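Local coordinates for protein pyruvate synthase subunit porC (Thermotoga maritima MSB8, PDB 2RAA) that forms the gamma subunit of pyruvate synthase, the heterotetramer that oxidatively decarboxylates pyruvate to acetyl-CoA and carbon dioxide while reducing ferredoxin, at residues A156-E170 against K190-C202. Numbering follows the deposited sequence.
Sequences ALVRVTGIVPLEAIE and KRALRRGYEEVKC
The Tyr197 ring is clamped between Arg159 and Leu166. Arg159 CD sits over the ring centre, 3.5 Å from the Tyr197 centroid and 13° off the normal, a CH-pi contact; on the opposite face Leu166 CD2 lies 3.9 Å from the same centroid. Val158 CG1 approaches the ring edge. With CG anti to the backbone N (chi1 176°) and a bend at chi2, the Arg159 chain runs roughly perpendicular to the tyrosine side chain and brings its guanidinium to the C-terminal end of helix 183-199. There Arg159 NH1 donates to Tyr197 O at 2.9 Å, with a weak second bond to Glu198 O. With an alanine here the space between Arg159 and Leu166 would probably be left unfilled, and the arginine methylenes would lose the ring face they lie on.

Helices 150-161 and 183-199 pack on a mixed sheet, the axes of segments 156-161 and 190-199 approaching to 7.5 Å with N-to-C directions 38° apart. The close approach uses small residues: Ala156 CA lies 3.4 Å from Gly196 O. Toward the sheet, Ala156 and Val200 both touch Leu111 of strand 109-113, while Val160 CG1 meets Cys202 SG, disulfide-bonded to Cys132; strand 201-202 runs antiparallel to strand 130-134.

One turn earlier on helix 183-199, Leu193 CD2 fits against Leu166 CD1 (3.6 Å) and Ile169 CG2 (3.7 Å), the two leucine side chains antiparallel alongside each other. Glu170 OE2 makes a long salt bridge to Arg194 NE (3.6 Å).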
ATOM      1  N   ALA A 156      -1.747   5.675  -3.742  1.00 41.92           N
ATOM      2  CA  ALA A 156      -0.297   5.848  -3.972  1.00 41.86           C
ATOM      3  C   ALA A 156       0.300   4.668  -4.705  1.00 42.98           C
ATOM      4  O   ALA A 156       1.048   4.837  -5.645  1.00 43.22           O
ATOM      5  CB  ALA A 156       0.434   6.059  -2.691  1.00 42.60           C
ATOM      6  N   LEU A 157      -0.041   3.464  -4.270  1.00 45.12           N
ATOM      7  CA  LEU A 157       0.474   2.236  -4.893  1.00 46.55           C
ATOM      8  C   LEU A 157       0.128   2.110  -6.358  1.00 48.20           C
ATOM      9  O   LEU A 157       0.964   1.715  -7.189  1.00 50.52           O
ATOM     10  CB  LEU A 157      -0.118   1.031  -4.175  1.00 47.13           C
ATOM     11  CG  LEU A 157       0.444  -0.355  -4.508  1.00 47.52           C
ATOM     12  CD1 LEU A 157       1.978  -0.455  -4.338  1.00 39.89           C
ATOM     13  CD2 LEU A 157      -0.304  -1.300  -3.633  1.00 43.81           C
ATOM     14  N   VAL A 158      -1.142   2.363  -6.646  1.00 48.11           N
ATOM     15  CA  VAL A 158      -1.647   2.287  -7.988  1.00 50.97           C
ATOM     16  C   VAL A 158      -0.930   3.313  -8.832  1.00 50.90           C
ATOM     17  O   VAL A 158      -0.504   3.023  -9.938  1.00 52.12           O
ATOM     18  CB  VAL A 158      -3.151   2.509  -8.000  1.00 51.44           C
ATOM     19  CG1 VAL A 158      -3.635   2.910  -9.421  1.00 55.89           C
ATOM     20  CG2 VAL A 158      -3.827   1.258  -7.453  1.00 47.66           C
ATOM     21  N   ARG A 159      -0.771   4.510  -8.288  1.00 51.45           N
ATOM     22  CA  ARG A 159      -0.037   5.555  -8.966  1.00 50.68           C
ATOM     23  C   ARG A 159       1.412   5.157  -9.281  1.00 52.81           C
ATOM     24  O   ARG A 159       1.813   5.217 -10.451  1.00 53.45           O
ATOM     25  CB  ARG A 159      -0.116   6.841  -8.175  1.00 50.29           C
ATOM     26  CG  ARG A 159       0.681   8.015  -8.711  1.00 56.57           C
ATOM     27  CD  ARG A 159       0.033   8.661  -9.927  1.00 60.72           C
ATOM     28  NE  ARG A 159       0.902   9.709 -10.438  1.00 58.92           N
ATOM     29  CZ  ARG A 159       0.926  10.974 -10.022  1.00 68.36           C
ATOM     30  NH1 ARG A 159       0.105  11.423  -9.079  1.00 71.14           N
ATOM     31  NH2 ARG A 159       1.791  11.812 -10.567  1.00 70.53           N
ATOM     32  N   VAL A 160       2.193   4.693  -8.310  1.00 50.33           N
ATOM     33  CA  VAL A 160       3.632   4.400  -8.595  1.00 48.57           C
ATOM     34  C   VAL A 160       3.949   3.095  -9.285  1.00 50.84           C
ATOM     35  O   VAL A 160       5.059   2.930  -9.770  1.00 56.57           O
ATOM     36  CB  VAL A 160       4.509   4.459  -7.335  1.00 49.63           C
ATOM     37  CG1 VAL A 160       4.236   5.744  -6.601  1.00 50.38           C
ATOM     38  CG2 VAL A 160       4.274   3.193  -6.419  1.00 39.24           C
ATOM     39  N   THR A 161       3.009   2.160  -9.330  1.00 52.20           N
ATOM     40  CA  THR A 161       3.228   0.883 -10.012  1.00 53.33           C
ATOM     41  C   THR A 161       2.363   0.679 -11.247  1.00 51.26           C
ATOM     42  O   THR A 161       2.653  -0.171 -12.061  1.00 52.82           O
ATOM     43  CB  THR A 161       2.854  -0.314  -9.097  1.00 54.01           C
ATOM     44  OG1 THR A 161       1.458  -0.238  -8.766  1.00 57.70           O
ATOM     45  CG2 THR A 161       3.689  -0.352  -7.834  1.00 52.54           C
ATOM     46  N   GLY A 162       1.245   1.378 -11.343  1.00 51.51           N
ATOM     47  CA  GLY A 162       0.284   1.108 -12.425  1.00 52.29           C
ATOM     48  C   GLY A 162      -0.279  -0.304 -12.412  1.00 51.30           C
ATOM     49  O   GLY A 162      -0.795  -0.755 -13.417  1.00 48.73           O
ATOM     50  N   ILE A 163      -0.253  -0.996 -11.268  1.00 50.49           N
ATOM     51  CA  ILE A 163      -0.586  -2.450 -11.252  1.00 48.84           C
ATOM     52  C   ILE A 163      -2.021  -2.744 -11.649  1.00 51.18           C
ATOM     53  O   ILE A 163      -2.315  -3.811 -12.186  1.00 49.61           O
ATOM     54  CB  ILE A 163      -0.214  -3.090  -9.911  1.00 50.85           C
ATOM     55  CG1 ILE A 163      -0.371  -4.601  -9.923  1.00 52.63           C
ATOM     56  CG2 ILE A 163      -1.047  -2.454  -8.758  1.00 48.70           C
ATOM     57  CD1 ILE A 163       0.342  -5.360 -11.034  1.00 44.49           C
ATOM     58  N   VAL A 164      -2.915  -1.787 -11.409  1.00 50.85           N
ATOM     59  CA  VAL A 164      -4.307  -1.862 -11.868  1.00 50.62           C
ATOM     60  C   VAL A 164      -4.767  -0.434 -12.129  1.00 50.66           C
ATOM     61  O   VAL A 164      -4.109   0.491 -11.695  1.00 51.28           O
ATOM     62  CB  VAL A 164      -5.256  -2.491 -10.815  1.00 53.41           C
ATOM     63  CG1 VAL A 164      -4.835  -3.927 -10.498  1.00 49.09           C
ATOM     64  CG2 VAL A 164      -5.358  -1.612  -9.515  1.00 45.56           C
ATOM     65  N   PRO A 165      -5.858  -0.246 -12.884  1.00 51.39           N
ATOM     66  CA  PRO A 165      -6.413   1.110 -12.983  1.00 52.70           C
ATOM     67  C   PRO A 165      -7.045   1.559 -11.676  1.00 50.17           C
ATOM     68  O   PRO A 165      -7.568   0.737 -10.934  1.00 50.19           O
ATOM     69  CB  PRO A 165      -7.493   0.984 -14.065  1.00 52.05           C
ATOM     70  CG  PRO A 165      -7.844  -0.454 -14.112  1.00 57.49           C
ATOM     71  CD  PRO A 165      -6.594  -1.208 -13.727  1.00 53.07           C
ATOM     72  N   LEU A 166      -7.049   2.863 -11.438  1.00 50.69           N
ATOM     73  CA  LEU A 166      -7.627   3.402 -10.202  1.00 49.86           C
ATOM     74  C   LEU A 166      -9.158   3.128 -10.135  1.00 50.34           C
ATOM     75  O   LEU A 166      -9.721   2.788  -9.087  1.00 51.04           O
ATOM     76  CB  LEU A 166      -7.280   4.896 -10.072  1.00 49.57           C
ATOM     77  CG  LEU A 166      -7.350   5.520  -8.666  1.00 46.69           C
ATOM     78  CD1 LEU A 166      -6.355   4.930  -7.704  1.00 46.20           C
ATOM     79  CD2 LEU A 166      -7.089   6.972  -8.780  1.00 55.22           C
ATOM     80  N   GLU A 167      -9.811   3.200 -11.280  1.00 51.59           N
ATOM     81  CA  GLU A 167     -11.252   2.932 -11.387  1.00 51.64           C
ATOM     82  C   GLU A 167     -11.596   1.536 -10.804  1.00 49.41           C
ATOM     83  O   GLU A 167     -12.650   1.353 -10.193  1.00 51.65           O
ATOM     84  CB  GLU A 167     -11.699   3.034 -12.869  1.00 53.99           C
ATOM     85  CG  GLU A 167     -10.833   3.980 -13.722  1.00 55.87           C
ATOM     86  N   ALA A 168     -10.720   0.556 -10.991  1.00 45.14           N
ATOM     87  CA  ALA A 168     -10.959  -0.797 -10.457  1.00 47.11           C
ATOM     88  C   ALA A 168     -11.064  -0.823  -8.917  1.00 45.84           C
ATOM     89  O   ALA A 168     -11.823  -1.600  -8.351  1.00 47.12           O
ATOM     90  CB  ALA A 168      -9.869  -1.746 -10.917  1.00 46.57           C
ATOM     91  N   ILE A 169     -10.285   0.014  -8.259  1.00 43.82           N
ATOM     92  CA  ILE A 169     -10.305   0.085  -6.803  1.00 44.51           C
ATOM     93  C   ILE A 169     -11.483   0.895  -6.366  1.00 45.53           C
ATOM     94  O   ILE A 169     -12.115   0.569  -5.388  1.00 46.63           O
ATOM     95  CB  ILE A 169      -8.982   0.599  -6.226  1.00 44.59           C
ATOM     96  CG1 ILE A 169      -7.911  -0.447  -6.525  1.00 42.51           C
ATOM     97  CG2 ILE A 169      -9.081   0.830  -4.660  1.00 37.18           C
ATOM     98  CD1 ILE A 169      -6.576  -0.012  -6.184  1.00 54.30           C
ATOM     99  N   GLU A 170     -11.829   1.910  -7.142  1.00 48.86           N
ATOM    100  CA  GLU A 170     -13.007   2.665  -6.863  1.00 51.24           C
ATOM    101  C   GLU A 170     -14.240   1.791  -6.967  1.00 51.65           C
ATOM    102  O   GLU A 170     -15.102   1.848  -6.093  1.00 51.84           O
ATOM    103  CB  GLU A 170     -13.087   3.857  -7.796  1.00 51.95           C
ATOM    104  CG  GLU A 170     -11.992   4.887  -7.517  1.00 60.38           C
ATOM    105  CD  GLU A 170     -12.043   6.089  -8.460  1.00 59.62           C
ATOM    106  OE1 GLU A 170     -13.024   6.200  -9.239  1.00 77.65           O
ATOM    107  OE2 GLU A 170     -11.101   6.920  -8.410  1.00 69.59           O
ATOM    108  N   LYS A 190     -13.377   7.371  -1.750  1.00 47.47           N
ATOM    109  CA  LYS A 190     -12.828   7.432  -3.112  1.00 49.67           C
ATOM    110  C   LYS A 190     -11.924   8.629  -3.214  1.00 50.20           C
ATOM    111  O   LYS A 190     -10.916   8.572  -3.906  1.00 50.67           O
ATOM    112  CB  LYS A 190     -13.925   7.479  -4.204  1.00 52.10           C
ATOM    113  CG  LYS A 190     -15.014   6.388  -4.024  1.00 56.70           C
ATOM    114  CD  LYS A 190     -15.503   5.722  -5.300  1.00 57.74           C
ATOM    115  CE  LYS A 190     -16.629   6.445  -5.985  1.00 61.84           C
ATOM    116  NZ  LYS A 190     -17.141   5.566  -7.086  1.00 62.09           N
ATOM    117  N   ARG A 191     -12.290   9.719  -2.535  1.00 50.02           N
ATOM    118  CA  ARG A 191     -11.425  10.892  -2.485  1.00 49.99           C
ATOM    119  C   ARG A 191     -10.125  10.558  -1.783  1.00 48.19           C
ATOM    120  O   ARG A 191      -9.079  11.022  -2.173  1.00 48.74           O
ATOM    121  CB  ARG A 191     -12.079  12.035  -1.749  1.00 50.82           C
ATOM    122  CG  ARG A 191     -13.139  12.743  -2.531  1.00 57.95           C
ATOM    123  CD  ARG A 191     -13.499  14.059  -1.843  1.00 62.74           C
ATOM    124  NE  ARG A 191     -14.380  13.886  -0.685  1.00 67.75           N
ATOM    125  CZ  ARG A 191     -15.701  13.751  -0.773  1.00 68.14           C
ATOM    126  NH1 ARG A 191     -16.299  13.751  -1.959  1.00 70.20           N
ATOM    127  NH2 ARG A 191     -16.429  13.604   0.327  1.00 67.74           N
ATOM    128  N   ALA A 192     -10.199   9.775  -0.724  1.00 50.67           N
ATOM    129  CA  ALA A 192      -8.993   9.378   0.003  1.00 51.28           C
ATOM    130  C   ALA A 192      -8.080   8.584  -0.940  1.00 51.90           C
ATOM    131  O   ALA A 192      -6.871   8.801  -0.977  1.00 53.26           O
ATOM    132  CB  ALA A 192      -9.362   8.587   1.266  1.00 48.02           C
ATOM    133  N   LEU A 193      -8.665   7.708  -1.760  1.00 52.79           N
ATOM    134  CA  LEU A 193      -7.868   6.924  -2.702  1.00 50.04           C
ATOM    135  C   LEU A 193      -7.231   7.856  -3.744  1.00 50.18           C
ATOM    136  O   LEU A 193      -6.033   7.828  -3.928  1.00 46.95           O
ATOM    137  CB  LEU A 193      -8.698   5.817  -3.348  1.00 48.15           C
ATOM    138  CG  LEU A 193      -7.979   4.981  -4.421  1.00 48.79           C
ATOM    139  CD1 LEU A 193      -7.088   3.836  -3.838  1.00 47.45           C
ATOM    140  CD2 LEU A 193      -9.018   4.438  -5.343  1.00 42.59           C
ATOM    141  N   ARG A 194      -8.045   8.713  -4.359  1.00 52.64           N
ATOM    142  CA  ARG A 194      -7.583   9.661  -5.351  1.00 54.54           C
ATOM    143  C   ARG A 194      -6.481  10.580  -4.837  1.00 51.67           C
ATOM    144  O   ARG A 194      -5.497  10.777  -5.536  1.00 49.32           O
ATOM    145  CB  ARG A 194      -8.740  10.516  -5.850  1.00 55.51           C
ATOM    146  CG  ARG A 194      -9.802   9.759  -6.655  1.00 61.76           C
ATOM    147  CD  ARG A 194     -10.722  10.743  -7.387  1.00 63.41           C
ATOM    148  NE  ARG A 194     -12.119  10.290  -7.480  1.00 76.21           N
ATOM    149  CZ  ARG A 194     -13.161  10.820  -6.819  1.00 83.55           C
ATOM    150  NH1 ARG A 194     -13.018  11.855  -5.983  1.00 89.08           N
ATOM    151  NH2 ARG A 194     -14.380  10.313  -7.008  1.00 84.19           N
ATOM    152  N   ARG A 195      -6.655  11.161  -3.642  1.00 46.28           N
ATOM    153  CA  ARG A 195      -5.643  12.029  -3.095  1.00 47.65           C
ATOM    154  C   ARG A 195      -4.317  11.317  -2.789  1.00 47.13           C
ATOM    155  O   ARG A 195      -3.258  11.950  -2.866  1.00 46.47           O
ATOM    156  CB  ARG A 195      -6.159  12.827  -1.870  1.00 49.30           C
ATOM    157  CG  ARG A 195      -6.946  14.126  -2.257  1.00 56.21           C
ATOM    158  CD  ARG A 195      -7.149  15.037  -1.036  1.00 56.98           C
ATOM    159  NE  ARG A 195      -5.875  15.511  -0.447  1.00 69.80           N
ATOM    160  CZ  ARG A 195      -5.737  15.974   0.803  1.00 64.24           C
ATOM    161  NH1 ARG A 195      -6.788  15.994   1.607  1.00 68.46           N
ATOM    162  NH2 ARG A 195      -4.541  16.370   1.271  1.00 58.43           N
ATOM    163  N   GLY A 196      -4.326  10.033  -2.408  1.00 47.27           N
ATOM    164  CA  GLY A 196      -3.044   9.305  -2.270  1.00 43.96           C
ATOM    165  C   GLY A 196      -2.440   9.097  -3.678  1.00 47.41           C
ATOM    166  O   GLY A 196      -1.224   9.144  -3.877  1.00 47.21           O
ATOM    167  N   TYR A 197      -3.295   8.851  -4.651  1.00 45.25           N
ATOM    168  CA  TYR A 197      -2.852   8.669  -6.051  1.00 49.39           C
ATOM    169  C   TYR A 197      -2.156   9.928  -6.528  1.00 51.32           C
ATOM    170  O   TYR A 197      -1.007   9.869  -6.941  1.00 52.82           O
ATOM    171  CB  TYR A 197      -4.034   8.358  -6.950  1.00 50.77           C
ATOM    172  CG  TYR A 197      -3.713   8.191  -8.421  1.00 46.70           C
ATOM    173  CD1 TYR A 197      -3.676   9.286  -9.256  1.00 52.22           C
ATOM    174  CD2 TYR A 197      -3.492   6.941  -8.971  1.00 55.74           C
ATOM    175  CE1 TYR A 197      -3.418   9.164 -10.613  1.00 55.25           C
ATOM    176  CE2 TYR A 197      -3.222   6.793 -10.331  1.00 49.74           C
ATOM    177  CZ  TYR A 197      -3.180   7.923 -11.154  1.00 57.74           C
ATOM    178  OH  TYR A 197      -2.914   7.831 -12.529  1.00 53.65           O
ATOM    179  N   GLU A 198      -2.831  11.071  -6.378  1.00 50.86           N
ATOM    180  CA  GLU A 198      -2.307  12.387  -6.781  1.00 48.74           C
ATOM    181  C   GLU A 198      -1.081  12.885  -6.045  1.00 49.03           C
ATOM    182  O   GLU A 198      -0.175  13.434  -6.660  1.00 46.54           O
ATOM    183  CB  GLU A 198      -3.397  13.432  -6.591  1.00 50.99           C
ATOM    184  CG  GLU A 198      -4.498  13.326  -7.622  1.00 60.32           C
ATOM    185  CD  GLU A 198      -5.804  13.962  -7.203  1.00 71.29           C
ATOM    186  OE1 GLU A 198      -5.875  14.696  -6.163  1.00 76.07           O
ATOM    187  OE2 GLU A 198      -6.776  13.697  -7.946  1.00 80.13           O
ATOM    188  N   GLU A 199      -1.053  12.697  -4.725  1.00 46.66           N
ATOM    189  CA  GLU A 199      -0.052  13.333  -3.894  1.00 45.44           C
ATOM    190  C   GLU A 199       1.233  12.583  -3.595  1.00 46.43           C
ATOM    191  O   GLU A 199       2.159  13.162  -3.072  1.00 47.16           O
ATOM    192  CB  GLU A 199      -0.731  13.819  -2.619  1.00 44.45           C
ATOM    193  CG  GLU A 199      -1.368  15.195  -2.858  1.00 59.19           C
ATOM    194  CD  GLU A 199      -2.728  15.380  -2.226  1.00 74.48           C
ATOM    195  OE1 GLU A 199      -2.836  15.254  -0.974  1.00 79.63           O
ATOM    196  OE2 GLU A 199      -3.679  15.688  -2.998  1.00 81.98           O
ATOM    197  N   VAL A 200       1.323  11.310  -3.934  1.00 47.96           N
ATOM    198  CA  VAL A 200       2.546  10.571  -3.647  1.00 49.06           C
ATOM    199  C   VAL A 200       3.720  11.234  -4.394  1.00 54.07           C
ATOM    200  O   VAL A 200       3.543  11.651  -5.532  1.00 54.64           O
ATOM    201  CB  VAL A 200       2.412   9.100  -4.070  1.00 46.23           C
ATOM    202  CG1 VAL A 200       2.046   8.983  -5.584  1.00 42.37           C
ATOM    203  CG2 VAL A 200       3.692   8.314  -3.714  1.00 39.24           C
ATOM    204  N   LYS A 201       4.900  11.346  -3.768  1.00 56.07           N
ATOM    205  CA  LYS A 201       6.075  11.917  -4.442  1.00 56.99           C
ATOM    206  C   LYS A 201       7.214  10.922  -4.465  1.00 57.02           C
ATOM    207  O   LYS A 201       7.436  10.207  -3.499  1.00 54.54           O
ATOM    208  CB  LYS A 201       6.565  13.203  -3.761  1.00 58.74           C
ATOM    209  CG  LYS A 201       5.532  14.316  -3.609  1.00 64.54           C
ATOM    210  CD  LYS A 201       5.035  14.874  -4.941  1.00 68.98           C
ATOM    211  CE  LYS A 201       3.984  15.984  -4.702  1.00 69.95           C
ATOM    212  NZ  LYS A 201       3.370  16.477  -5.978  1.00 67.14           N
ATOM    213  N   CYS A 202       7.964  10.923  -5.568  1.00 60.17           N
ATOM    214  CA  CYS A 202       9.038   9.970  -5.772  1.00 61.92           C
ATOM    215  C   CYS A 202      10.470  10.514  -5.923  1.00 63.56           C
ATOM    216  O   CYS A 202      10.715  11.570  -6.496  1.00 62.71           O
ATOM    217  CB  CYS A 202       8.706   9.119  -6.995  1.00 63.72           C
ATOM    218  SG  CYS A 202       7.381   8.000  -6.659  1.00 65.66           S
TER